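Local coordinates for outer envelope protein 64, mitochondrial (Arabidopsis thaliana, PDB 6HPG) that probably acts as a chaperone receptor for Hsp90-dependent protein targeting to mitochondria, this chain being its TPR domain, at residues Gly37-Phe50 with Asp62-Ala76. Residues are numbered along the deposited sequence; the frame is centred on the assembly and turned at random.
Sequences GANATYYCNRAAAF and DCTKAMLIDKKNVKA
Arg46 grips the buried carboxylate of Asp62 side-on, with one nitrogen for each oxygen. Arg46 NE donates to Asp62 OD2 at 2.8 Å, and Arg46 NH2 to Asp62 OD1 at 3.0 Å. Both oxygens are met on their syn side, and the guanidinium and carboxylate planes are only 5° apart, nearly coplanar. The bend at the third torsion of the arginine (chi3 58°) turns the NE/NH2 edge of the guanidinium toward the acid. The edge of the Phe50 ring also borders Asp62 OD2.

Tyr43 packs into a hole formed by Asp62, Lys65, Ala66 and Ile69. Lys65 CG lies over one ring face, 3.6 Å from the centroid of the Tyr43 ring, a CH-pi contact. The lysine chain then runs on to a weak hydrogen bond from NZ to Tyr43 OH. Asp62 OD1 sits at the ring edge.

Small residues line the closest approach: the CA atoms of Ala40 and Ala66 are 4.3 Å apart. Ile69 CG2 lies 3.8 Å from Ala40 CB. Ala47 CB meets Cys63 SG. The axes of 40-50 and 62-69 run nearly antiparallel, at 163°, as the paired helices of TPR 2.

Cys44 SG, swung roughly opposite its backbone N, reaches the start of helix 74-86, 3.3 Å from Ala76 N. That amide is capped by Asn73 OD1.

Further out, Thr30 OG1 of helix 22-35 hydrogen-bonds Arg46 NH1, which probably helps hold the guanidinium in place. Asn45 ND2 and Lys75 NZ hydrogen-bond to the backbone of the bound peptide, and Lys75 NZ also forms a salt bridge with an acidic side chain of it. Replacing Arg46 with a leucine would probably leave the Asp62 carboxylate buried without its counter-charge. The paired, nearly coplanar bonds make a bidentate salt bridge that links the two helices and probably favours the charged form of Asp62.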
loop_
_atom_site.group_PDB
_atom_site.type_symbol
_atom_site.label_atom_id
_atom_site.label_comp_id
_atom_site.label_asym_id
_atom_site.label_seq_id
_atom_site.Cartn_x
_atom_site.Cartn_y
_atom_site.Cartn_z
ATOM N N GLY A 37 4.245 10.858 11.613
ATOM C CA GLY A 37 4.960 10.604 10.379
ATOM C C GLY A 37 5.877 9.390 10.395
ATOM O O GLY A 37 6.578 9.136 9.425
ATOM N N ALA A 38 5.859 8.622 11.477
ATOM C CA ALA A 38 6.740 7.482 11.659
ATOM C C ALA A 38 5.959 6.202 11.695
ATOM O O ALA A 38 6.373 5.291 12.393
ATOM C CB ALA A 38 7.561 7.650 12.973
ATOM N N ASN A 39 4.836 6.115 10.973
ATOM C CA ASN A 39 4.033 4.866 10.942
ATOM C C ASN A 39 3.882 4.352 9.533
ATOM O O ASN A 39 3.248 5.011 8.693
ATOM C CB ASN A 39 2.665 5.071 11.559
ATOM C CG ASN A 39 1.949 3.754 11.815
ATOM O OD1 ASN A 39 1.406 3.130 10.894
ATOM N ND2 ASN A 39 2.001 3.294 13.046
ATOM N N ALA A 40 4.478 3.189 9.271
ATOM C CA ALA A 40 4.483 2.629 7.928
ATOM C C ALA A 40 3.082 2.302 7.440
ATOM O O ALA A 40 2.786 2.481 6.256
ATOM C CB ALA A 40 5.343 1.389 7.878
ATOM N N THR A 41 2.249 1.763 8.339
ATOM C CA THR A 41 0.850 1.398 8.023
ATOM C C THR A 41 0.006 2.623 7.547
ATOM O O THR A 41 -0.850 2.509 6.669
ATOM C CB THR A 41 0.254 0.690 9.255
ATOM O OG1 THR A 41 1.079 -0.424 9.552
ATOM C CG2 THR A 41 -1.160 0.194 9.021
ATOM N N TYR A 42 0.297 3.818 8.062
ATOM C CA TYR A 42 -0.495 4.998 7.666
ATOM C C TYR A 42 -0.260 5.333 6.204
ATOM O O TYR A 42 -1.212 5.538 5.445
ATOM C CB TYR A 42 -0.112 6.239 8.487
ATOM C CG TYR A 42 -0.433 6.259 9.958
ATOM C CD1 TYR A 42 -0.875 5.137 10.632
ATOM C CD2 TYR A 42 -0.192 7.423 10.694
ATOM C CE1 TYR A 42 -1.125 5.191 11.959
ATOM C CE2 TYR A 42 -0.474 7.497 12.031
ATOM C CZ TYR A 42 -0.903 6.376 12.678
ATOM O OH TYR A 42 -1.146 6.420 14.030
ATOM N N TYR A 43 1.028 5.331 5.822
ATOM C CA TYR A 43 1.451 5.439 4.428
ATOM C C TYR A 43 0.949 4.285 3.497
ATOM O O TYR A 43 0.509 4.529 2.371
ATOM C CB TYR A 43 2.999 5.554 4.328
ATOM C CG TYR A 43 3.592 6.950 4.658
ATOM C CD1 TYR A 43 3.685 7.916 3.685
ATOM C CD2 TYR A 43 4.091 7.240 5.914
ATOM C CE1 TYR A 43 4.245 9.193 3.946
ATOM C CE2 TYR A 43 4.659 8.515 6.207
ATOM C CZ TYR A 43 4.721 9.478 5.207
ATOM O OH TYR A 43 5.247 10.714 5.451
ATOM N N CYS A 44 1.054 3.055 3.975
ATOM C CA CYS A 44 0.621 1.895 3.192
ATOM C C CYS A 44 -0.863 1.920 2.925
ATOM O O CYS A 44 -1.311 1.565 1.833
ATOM C CB CYS A 44 0.940 0.610 3.913
ATOM S SG CYS A 44 1.236 -0.713 2.715
ATOM N N ASN A 45 -1.637 2.282 3.954
ATOM C CA ASN A 45 -3.053 2.480 3.787
ATOM C C ASN A 45 -3.327 3.617 2.779
ATOM O O ASN A 45 -4.196 3.499 1.924
ATOM C CB ASN A 45 -3.741 2.764 5.130
ATOM C CG ASN A 45 -3.841 1.544 6.016
ATOM O OD1 ASN A 45 -3.514 0.417 5.613
ATOM N ND2 ASN A 45 -4.288 1.752 7.227
ATOM N N ARG A 46 -2.606 4.714 2.861
ATOM C CA ARG A 46 -2.893 5.780 1.926
ATOM C C ARG A 46 -2.584 5.364 0.502
ATOM O O ARG A 46 -3.308 5.751 -0.420
ATOM C CB ARG A 46 -2.149 7.064 2.272
ATOM C CG ARG A 46 -2.784 8.254 1.573
ATOM C CD ARG A 46 -2.234 9.578 2.036
ATOM N NE ARG A 46 -0.792 9.665 1.831
ATOM C CZ ARG A 46 -0.067 10.759 2.117
ATOM N NH1 ARG A 46 -0.636 11.895 2.554
ATOM N NH2 ARG A 46 1.230 10.726 1.934
ATOM N N ALA A 47 -1.476 4.615 0.304
ATOM C CA ALA A 47 -1.256 3.991 -0.998
ATOM C C ALA A 47 -2.467 3.248 -1.534
ATOM O O ALA A 47 -2.793 3.359 -2.722
ATOM C CB ALA A 47 -0.087 3.031 -0.965
ATOM N N ALA A 48 -3.063 2.421 -0.686
ATOM C CA ALA A 48 -4.264 1.667 -1.091
ATOM C C ALA A 48 -5.355 2.614 -1.561
ATOM O O ALA A 48 -5.977 2.383 -2.571
ATOM C CB ALA A 48 -4.777 0.841 0.077
ATOM N N ALA A 49 -5.631 3.686 -0.805
ATOM C CA ALA A 49 -6.657 4.674 -1.273
ATOM C C ALA A 49 -6.272 5.304 -2.621
ATOM O O ALA A 49 -7.128 5.422 -3.512
ATOM C CB ALA A 49 -6.911 5.758 -0.237
ATOM N N PHE A 50 -4.969 5.576 -2.820
ATOM C CA PHE A 50 -4.488 6.136 -4.089
ATOM C C PHE A 50 -4.609 5.186 -5.286
ATOM O O PHE A 50 -4.970 5.613 -6.393
ATOM C CB PHE A 50 -3.037 6.626 -3.985
ATOM C CG PHE A 50 -2.862 7.999 -3.361
ATOM C CD1 PHE A 50 -3.703 9.084 -3.688
ATOM C CD2 PHE A 50 -1.796 8.231 -2.487
ATOM C CE1 PHE A 50 -3.480 10.332 -3.136
ATOM C CE2 PHE A 50 -1.600 9.482 -1.901
ATOM C CZ PHE A 50 -2.425 10.525 -2.235
ATOM N N ASP A 62 4.262 6.614 -1.636
ATOM C CA ASP A 62 3.810 6.162 -0.309
ATOM C C ASP A 62 4.261 4.751 0.081
ATOM O O ASP A 62 4.538 4.523 1.245
ATOM C CB ASP A 62 2.282 6.233 -0.202
ATOM C CG ASP A 62 1.766 7.595 0.196
ATOM O OD1 ASP A 62 2.579 8.571 0.367
ATOM O OD2 ASP A 62 0.510 7.670 0.292
ATOM N N CYS A 63 4.196 3.783 -0.835
ATOM C CA CYS A 63 4.743 2.466 -0.529
ATOM C C CYS A 63 6.222 2.553 -0.327
ATOM O O CYS A 63 6.753 1.810 0.476
ATOM C CB CYS A 63 4.534 1.460 -1.637
ATOM S SG CYS A 63 2.828 1.183 -1.971
ATOM N N THR A 64 6.891 3.409 -1.100
ATOM C CA THR A 64 8.338 3.596 -0.938
ATOM C C THR A 64 8.694 4.206 0.431
ATOM O O THR A 64 9.716 3.813 1.007
ATOM C CB THR A 64 8.958 4.370 -2.125
ATOM O OG1 THR A 64 8.793 3.600 -3.331
ATOM C CG2 THR A 64 10.492 4.595 -1.919
ATOM N N LYS A 65 7.870 5.123 0.967
ATOM C CA LYS A 65 8.119 5.667 2.319
ATOM C C LYS A 65 7.828 4.656 3.405
ATOM O O LYS A 65 8.530 4.582 4.454
ATOM C CB LYS A 65 7.266 6.911 2.588
ATOM C CG LYS A 65 7.604 7.618 3.901
ATOM C CD LYS A 65 8.550 8.788 3.673
ATOM C CE LYS A 65 8.784 9.609 4.939
ATOM N NZ LYS A 65 8.556 11.062 4.680
ATOM N N ALA A 66 6.771 3.878 3.172
ATOM C CA ALA A 66 6.401 2.809 4.096
ATOM C C ALA A 66 7.567 1.814 4.264
ATOM O O ALA A 66 7.817 1.322 5.355
ATOM C CB ALA A 66 5.143 2.092 3.621
ATOM N N MET A 67 8.277 1.538 3.179
ATOM C CA MET A 67 9.408 0.599 3.265
ATOM C C MET A 67 10.609 1.227 4.003
ATOM O O MET A 67 11.330 0.514 4.653
ATOM C CB MET A 67 9.820 0.137 1.888
ATOM C CG MET A 67 8.779 -0.652 1.129
ATOM S SD MET A 67 9.272 -0.702 -0.598
ATOM C CE MET A 67 7.769 -1.342 -1.365
ATOM N N LEU A 68 10.798 2.545 3.906
ATOM C CA LEU A 68 11.841 3.271 4.682
ATOM C C LEU A 68 11.610 3.147 6.179
ATOM O O LEU A 68 12.517 2.879 6.950
ATOM C CB LEU A 68 11.864 4.757 4.330
ATOM C CG LEU A 68 12.145 5.237 2.908
ATOM C CD1 LEU A 68 12.153 6.761 2.894
ATOM C CD2 LEU A 68 13.465 4.697 2.388
ATOM N N ILE A 69 10.357 3.326 6.576
ATOM C CA ILE A 69 9.955 3.165 7.956
ATOM C C ILE A 69 10.033 1.687 8.361
ATOM O O ILE A 69 10.528 1.362 9.428
ATOM C CB ILE A 69 8.533 3.753 8.183
ATOM C CG1 ILE A 69 8.562 5.277 7.992
ATOM C CG2 ILE A 69 8.022 3.412 9.579
ATOM C CD1 ILE A 69 7.199 5.921 7.740
ATOM N N ASP A 70 9.566 0.781 7.499
ATOM C CA ASP A 70 9.581 -0.633 7.831
ATOM C C ASP A 70 9.712 -1.493 6.586
ATOM O O ASP A 70 8.736 -1.766 5.850
ATOM C CB ASP A 70 8.321 -0.982 8.602
ATOM C CG ASP A 70 8.192 -2.468 8.934
ATOM O OD1 ASP A 70 9.199 -3.208 9.015
ATOM O OD2 ASP A 70 7.038 -2.880 9.130
ATOM N N LYS A 71 10.935 -1.950 6.405
ATOM C CA LYS A 71 11.300 -2.857 5.320
ATOM C C LYS A 71 10.462 -4.084 5.198
ATOM O O LYS A 71 10.374 -4.626 4.113
ATOM C CB LYS A 71 12.767 -3.311 5.478
ATOM C CG LYS A 71 13.748 -2.446 4.699
ATOM C CD LYS A 71 15.135 -3.067 4.585
ATOM C CE LYS A 71 15.822 -2.621 3.298
ATOM N NZ LYS A 71 17.200 -3.170 3.190
ATOM N N LYS A 72 9.901 -4.575 6.308
ATOM C CA LYS A 72 9.176 -5.834 6.300
ATOM C C LYS A 72 7.660 -5.673 6.038
ATOM O O LYS A 72 6.943 -6.621 6.139
ATOM C CB LYS A 72 9.462 -6.589 7.591
ATOM C CG LYS A 72 10.928 -6.999 7.697
ATOM C CD LYS A 72 11.243 -7.600 9.050
ATOM C CE LYS A 72 12.609 -8.267 9.046
ATOM N NZ LYS A 72 13.062 -8.614 10.423
ATOM N N ASN A 73 7.185 -4.469 5.704
ATOM C CA ASN A 73 5.790 -4.263 5.380
ATOM C C ASN A 73 5.351 -4.927 4.068
ATOM O O ASN A 73 5.583 -4.389 2.991
ATOM C CB ASN A 73 5.446 -2.771 5.288
ATOM C CG ASN A 73 3.964 -2.560 5.209
ATOM O OD1 ASN A 73 3.324 -3.001 4.241
ATOM N ND2 ASN A 73 3.377 -2.039 6.285
ATOM N N VAL A 74 4.643 -6.042 4.177
ATOM C CA VAL A 74 4.334 -6.865 3.024
ATOM C C VAL A 74 3.489 -6.115 2.008
ATOM O O VAL A 74 3.735 -6.180 0.804
ATOM C CB VAL A 74 3.570 -8.148 3.402
ATOM C CG1 VAL A 74 3.198 -8.945 2.140
ATOM C CG2 VAL A 74 4.399 -9.002 4.342
ATOM N N LYS A 75 2.458 -5.467 2.501
ATOM C CA LYS A 75 1.530 -4.730 1.667
ATOM C C LYS A 75 2.151 -3.577 0.878
ATOM O O LYS A 75 1.699 -3.292 -0.213
ATOM C CB LYS A 75 0.296 -4.300 2.475
ATOM C CG LYS A 75 -0.589 -5.488 2.856
ATOM C CD LYS A 75 -1.988 -5.077 3.303
ATOM C CE LYS A 75 -2.700 -6.173 4.097
ATOM N NZ LYS A 75 -4.087 -5.797 4.558
ATOM N N ALA A 76 3.230 -2.985 1.379
ATOM C CA ALA A 76 3.967 -1.968 0.639
ATOM C C ALA A 76 4.552 -2.486 -0.683
ATOM O O ALA A 76 4.528 -1.790 -1.711
ATOM C CB ALA A 76 5.040 -1.333 1.546
#